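Local coordinates for protein pectate lyase (PDB 5GT5) that cleaves polygalacturonate by elimination and probably also partly methylated pectins, in endo fashion, probably with calcium as cofactor, and belongs to polysaccharide lyase family 1, at residues V29-Y34 and A40-K45; V177-K180 and G185-I188. The protein carries 1 engineered substitution. All blocks are in the same frame, centred on the assembly; numbering follows the deposited sequence.

Contact 1: residues V29-Y34 and A40-K45; sequences VYKKVY and ALALKK
The methyl group of A42 faces strand 30-33 and meets the base of the K31 side chain and a terminal methyl of V33. Its CB lies 4.0 Å from K31 CB and 4.1 Å from K31 CG, so the lysine makes the contact with the base of its chain. The second contact is looser, with V33 CG2 at 4.3 Å from A42 CB. Because K31 and V33 are two positions apart in the strand, both start out on the face turned to the helix, while K32 between them points away. No hydrogen bond crosses the contact, which is apolar and small, with 86 Å² buried in total. K31 puts only its first carbons here because its chain bends at chi2 (-60°), which takes the ammonium away from the helix and lets NZ bond to the carbonyl of T27. On the helix side, A42 O accepts a hydrogen bond from S47 OG. Helix 36-43 links strand 30-33 to its parallel partner 51-54, and L43 carries it onto strand 102-106, touching L102 and I104. Such a helix over the first strands is consistent with the N-terminal cap of a pectate lyase beta-helix.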
loop_
_atom_site.group_PDB
_atom_site.type_symbol
_atom_site.label_atom_id
_atom_site.label_comp_id
_atom_site.label_asym_id
_atom_site.label_seq_id
_atom_site.Cartn_x
_atom_site.Cartn_y
_atom_site.Cartn_z
ATOM N N VAL A 29 -0.089 23.387 5.115
ATOM C CA VAL A 29 -0.409 22.102 4.487
ATOM C C VAL A 29 -1.782 22.070 3.820
ATOM O O VAL A 29 -2.113 21.076 3.177
ATOM C CB VAL A 29 -0.262 20.913 5.501
ATOM C CG1 VAL A 29 1.216 20.662 5.851
ATOM C CG2 VAL A 29 -1.076 21.147 6.762
ATOM N N TYR A 30 -2.580 23.118 3.966
ATOM C CA TYR A 30 -3.886 23.238 3.307
ATOM C C TYR A 30 -3.785 24.412 2.359
ATOM O O TYR A 30 -3.647 25.572 2.830
ATOM C CB TYR A 30 -4.963 23.499 4.362
ATOM C CG TYR A 30 -6.406 23.430 3.902
ATOM C CD1 TYR A 30 -6.907 24.305 2.933
ATOM C CD2 TYR A 30 -7.284 22.542 4.507
ATOM C CE1 TYR A 30 -8.237 24.239 2.545
ATOM C CE2 TYR A 30 -8.640 22.474 4.116
ATOM C CZ TYR A 30 -9.098 23.345 3.152
ATOM O OH TYR A 30 -10.413 23.281 2.771
ATOM N N LYS A 31 -3.817 24.151 1.054
ATOM C CA LYS A 31 -3.650 25.187 0.052
ATOM C C LYS A 31 -4.928 25.448 -0.712
ATOM O O LYS A 31 -5.493 24.529 -1.322
ATOM C CB LYS A 31 -2.538 24.843 -0.938
ATOM C CG LYS A 31 -1.176 24.614 -0.308
ATOM C CD LYS A 31 -0.675 25.850 0.447
ATOM C CE LYS A 31 0.741 25.589 0.898
ATOM N NZ LYS A 31 1.222 26.762 1.697
ATOM N N LYS A 32 -5.378 26.693 -0.702
ATOM C CA LYS A 32 -6.521 27.132 -1.491
ATOM C C LYS A 32 -6.022 27.584 -2.837
ATOM O O LYS A 32 -5.150 28.447 -2.957
ATOM C CB LYS A 32 -7.258 28.265 -0.755
ATOM C CG LYS A 32 -7.989 27.751 0.486
ATOM C CD LYS A 32 -8.768 28.840 1.209
ATOM C CE LYS A 32 -9.443 28.272 2.422
ATOM N NZ LYS A 32 -10.237 29.346 3.121
ATOM N N VAL A 33 -6.569 26.963 -3.871
ATOM C CA VAL A 33 -6.066 27.156 -5.220
ATOM C C VAL A 33 -7.067 27.940 -6.069
ATOM O O VAL A 33 -8.209 27.488 -6.302
ATOM C CB VAL A 33 -5.746 25.775 -5.846
ATOM C CG1 VAL A 33 -5.589 25.874 -7.352
ATOM C CG2 VAL A 33 -4.489 25.180 -5.195
ATOM N N TYR A 34 -6.627 29.110 -6.541
ATOM C CA TYR A 34 -7.493 29.993 -7.325
ATOM C C TYR A 34 -7.096 30.048 -8.776
ATOM O O TYR A 34 -7.881 30.484 -9.622
ATOM C CB TYR A 34 -7.454 31.412 -6.747
ATOM C CG TYR A 34 -7.909 31.488 -5.310
ATOM C CD1 TYR A 34 -7.007 31.336 -4.246
ATOM C CD2 TYR A 34 -9.242 31.725 -5.002
ATOM C CE1 TYR A 34 -7.446 31.405 -2.908
ATOM C CE2 TYR A 34 -9.676 31.775 -3.685
ATOM C CZ TYR A 34 -8.780 31.621 -2.650
ATOM O OH TYR A 34 -9.211 31.684 -1.345
ATOM N N ALA A 40 0.269 24.718 -9.259
ATOM C CA ALA A 40 1.630 24.303 -9.510
ATOM C C ALA A 40 2.471 24.321 -8.241
ATOM O O ALA A 40 3.272 23.406 -7.992
ATOM C CB ALA A 40 2.255 25.152 -10.560
ATOM N N LEU A 41 2.285 25.350 -7.424
ATOM C CA LEU A 41 3.026 25.411 -6.174
ATOM C C LEU A 41 2.585 24.334 -5.197
ATOM O O LEU A 41 3.433 23.713 -4.548
ATOM C CB LEU A 41 2.873 26.786 -5.538
ATOM C CG LEU A 41 3.581 27.915 -6.288
ATOM C CD1 LEU A 41 3.228 29.285 -5.661
ATOM C CD2 LEU A 41 5.085 27.697 -6.296
ATOM N N ALA A 42 1.278 24.076 -5.114
ATOM C CA ALA A 42 0.732 23.102 -4.178
ATOM C C ALA A 42 1.127 21.664 -4.521
ATOM O O ALA A 42 1.399 20.872 -3.612
ATOM C CB ALA A 42 -0.766 23.216 -4.146
ATOM N N LEU A 43 1.148 21.338 -5.822
ATOM C CA LEU A 43 1.356 19.959 -6.271
ATOM C C LEU A 43 2.788 19.659 -6.704
ATOM O O LEU A 43 3.070 18.581 -7.219
ATOM C CB LEU A 43 0.355 19.582 -7.370
ATOM C CG LEU A 43 -1.081 19.494 -6.879
ATOM C CD1 LEU A 43 -1.943 19.123 -8.100
ATOM C CD2 LEU A 43 -1.271 18.477 -5.727
ATOM N N LYS A 44 3.699 20.602 -6.481
ATOM C CA LYS A 44 5.135 20.386 -6.756
ATOM C C LYS A 44 5.632 19.219 -5.918
ATOM O O LYS A 44 5.267 19.113 -4.742
ATOM C CB LYS A 44 5.949 21.648 -6.420
ATOM C CG LYS A 44 7.403 21.578 -6.890
ATOM C CD LYS A 44 8.111 22.912 -6.629
ATOM C CE LYS A 44 9.569 22.860 -7.072
ATOM N NZ LYS A 44 9.688 22.695 -8.525
ATOM N N LYS A 45 6.419 18.337 -6.524
ATOM C CA LYS A 45 6.959 17.187 -5.786
ATOM C C LYS A 45 7.622 17.649 -4.489
ATOM O O LYS A 45 8.359 18.642 -4.456
ATOM C CB LYS A 45 7.956 16.423 -6.674
ATOM C CG LYS A 45 8.540 15.177 -6.040
ATOM C CD LYS A 45 9.502 14.512 -7.037
ATOM C CE LYS A 45 10.275 13.368 -6.375
ATOM N NZ LYS A 45 11.364 12.850 -7.263
#

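Contact 2: residues V177-K180 and G185-I188; sequences VDSK and GVTI
I188 and V177 meet tip to tip across the protein interior, and they have the most surface buried by this contact. The touching atom of I188 is its terminal methyl: CD1 stands 3.7 Å from V177 CG1 and 3.9 Å from V177 CB. I188 achieves that reach by stretching its longer branch fully, with chi2 at -179°, so that CD1 is the leading atom. In V177, chi1 near 180° sets CG1 anti to the backbone N, and it is this branch that receives the methyl, while CG2 is the more distant branch, 4.3 Å from I188 CD1. V186 makes the next largest contribution, its CG2 lying 4.0 Å from S179 OG. This is van der Waals contact between a methyl and a hydroxyl oxygen, not a hydrogen bond.

The pairing V177 with I188 and S179 with V186 shows that the two strands run in opposite directions, yet their nearest CA atoms are 8.4 Å apart (S179 and V186) and no backbone bond joins them. They therefore belong to different faces of the right-handed parallel beta-helix of this family, and their side chains pack across its core. In strand 177-180, D178 and K180 pair with strand 154-157, and S179 bonds to L248 and G250; strand 184-194 pairs in parallel with 160-165 and 262-271. Around them V186 packs on L156 and I263, I188 on L265 and V177 on I164. Alternation along strand 177-180 turns D178 outward, to the side where it probably binds calcium together with D152 and D174. There D178 OD1 accepts a hydrogen bond from the backbone N of L248, whereas OD2 lies close to the like-charged D152 OD1, a closeness that a bound cation would be expected to relieve.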
loop_
_atom_site.group_PDB
_atom_site.type_symbol
_atom_site.label_atom_id
_atom_site.label_comp_id
_atom_site.label_asym_id
_atom_site.label_seq_id
_atom_site.Cartn_x
_atom_site.Cartn_y
_atom_site.Cartn_z
ATOM N N VAL A 177 -10.492 7.439 -16.588
ATOM C CA VAL A 177 -9.571 7.172 -15.481
ATOM C C VAL A 177 -8.932 5.826 -15.778
ATOM O O VAL A 177 -9.628 4.802 -15.868
ATOM C CB VAL A 177 -10.238 7.123 -14.082
ATOM C CG1 VAL A 177 -9.175 6.868 -13.011
ATOM C CG2 VAL A 177 -11.000 8.434 -13.780
ATOM N N ASP A 178 -7.613 5.824 -15.976
ATOM C CA ASP A 178 -6.829 4.637 -16.304
ATOM C C ASP A 178 -5.922 4.322 -15.153
ATOM O O ASP A 178 -5.459 5.226 -14.422
ATOM C CB ASP A 178 -5.996 4.881 -17.537
ATOM C CG ASP A 178 -6.835 5.052 -18.799
ATOM O OD1 ASP A 178 -8.017 4.659 -18.823
ATOM O OD2 ASP A 178 -6.289 5.588 -19.801
ATOM N N SER A 179 -5.648 3.041 -14.970
ATOM C CA SER A 179 -4.822 2.603 -13.854
ATOM C C SER A 179 -3.779 1.656 -14.401
ATOM O O SER A 179 -4.142 0.653 -15.040
ATOM C CB SER A 179 -5.701 1.957 -12.795
ATOM O OG SER A 179 -4.938 1.707 -11.626
ATOM N N LYS A 180 -2.502 1.936 -14.164
ATOM C CA LYS A 180 -1.413 1.296 -14.871
ATOM C C LYS A 180 -0.233 0.969 -13.948
ATOM O O LYS A 180 -0.127 1.473 -12.803
ATOM C CB LYS A 180 -0.897 2.249 -15.974
ATOM C CG LYS A 180 -1.902 2.683 -17.030
ATOM C CD LYS A 180 -1.174 3.592 -18.022
ATOM C CE LYS A 180 -2.095 4.079 -19.127
ATOM N NZ LYS A 180 -1.329 4.947 -20.083
ATOM N N GLY A 185 -5.319 -0.749 -4.981
ATOM C CA GLY A 185 -6.051 -0.044 -3.943
ATOM C C GLY A 185 -6.861 1.134 -4.463
ATOM O O GLY A 185 -6.900 2.190 -3.826
ATOM N N VAL A 186 -7.517 0.978 -5.607
ATOM C CA VAL A 186 -8.259 2.074 -6.212
ATOM C C VAL A 186 -9.756 1.854 -5.996
ATOM O O VAL A 186 -10.251 0.751 -6.209
ATOM C CB VAL A 186 -7.973 2.144 -7.720
ATOM C CG1 VAL A 186 -8.751 3.307 -8.375
ATOM C CG2 VAL A 186 -6.473 2.227 -7.976
ATOM N N THR A 187 -10.447 2.904 -5.546
ATOM C CA THR A 187 -11.904 2.926 -5.541
ATOM C C THR A 187 -12.374 4.137 -6.290
ATOM O O THR A 187 -11.913 5.255 -6.019
ATOM C CB THR A 187 -12.498 2.945 -4.122
ATOM O OG1 THR A 187 -12.180 1.708 -3.475
ATOM C CG2 THR A 187 -14.037 3.117 -4.173
ATOM N N ILE A 188 -13.288 3.916 -7.232
ATOM C CA ILE A 188 -13.971 5.024 -7.871
ATOM C C ILE A 188 -15.464 4.940 -7.579
ATOM O O ILE A 188 -16.119 3.953 -7.948
ATOM C CB ILE A 188 -13.732 5.051 -9.410
ATOM C CG1 ILE A 188 -12.231 4.967 -9.763
ATOM C CG2 ILE A 188 -14.383 6.293 -10.011
ATOM C CD1 ILE A 188 -11.901 5.014 -11.282
#

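Overall arrangement
Contact 1 and contact 2 do not touch: their centres are 23 Å apart and their nearest atoms about 15 Å. Contact 1 precedes contact 2 along the chain and sits peripherally, its centre 25 Å from that of the chain, against 9 Å for contact 2. A run of parallel-paired strands nevertheless connects them, passing from 30-33 through 51-54, 102-106, 125-128 and 160-165 to 184-194. Only contact 2 is near the probable catalytic region. The side chain of V177 is about 8 Å from that of D152, a likely calcium ligand, and about 10 Å from that of R276, the likely active-site arginine. Contact 1 lies away from these sites.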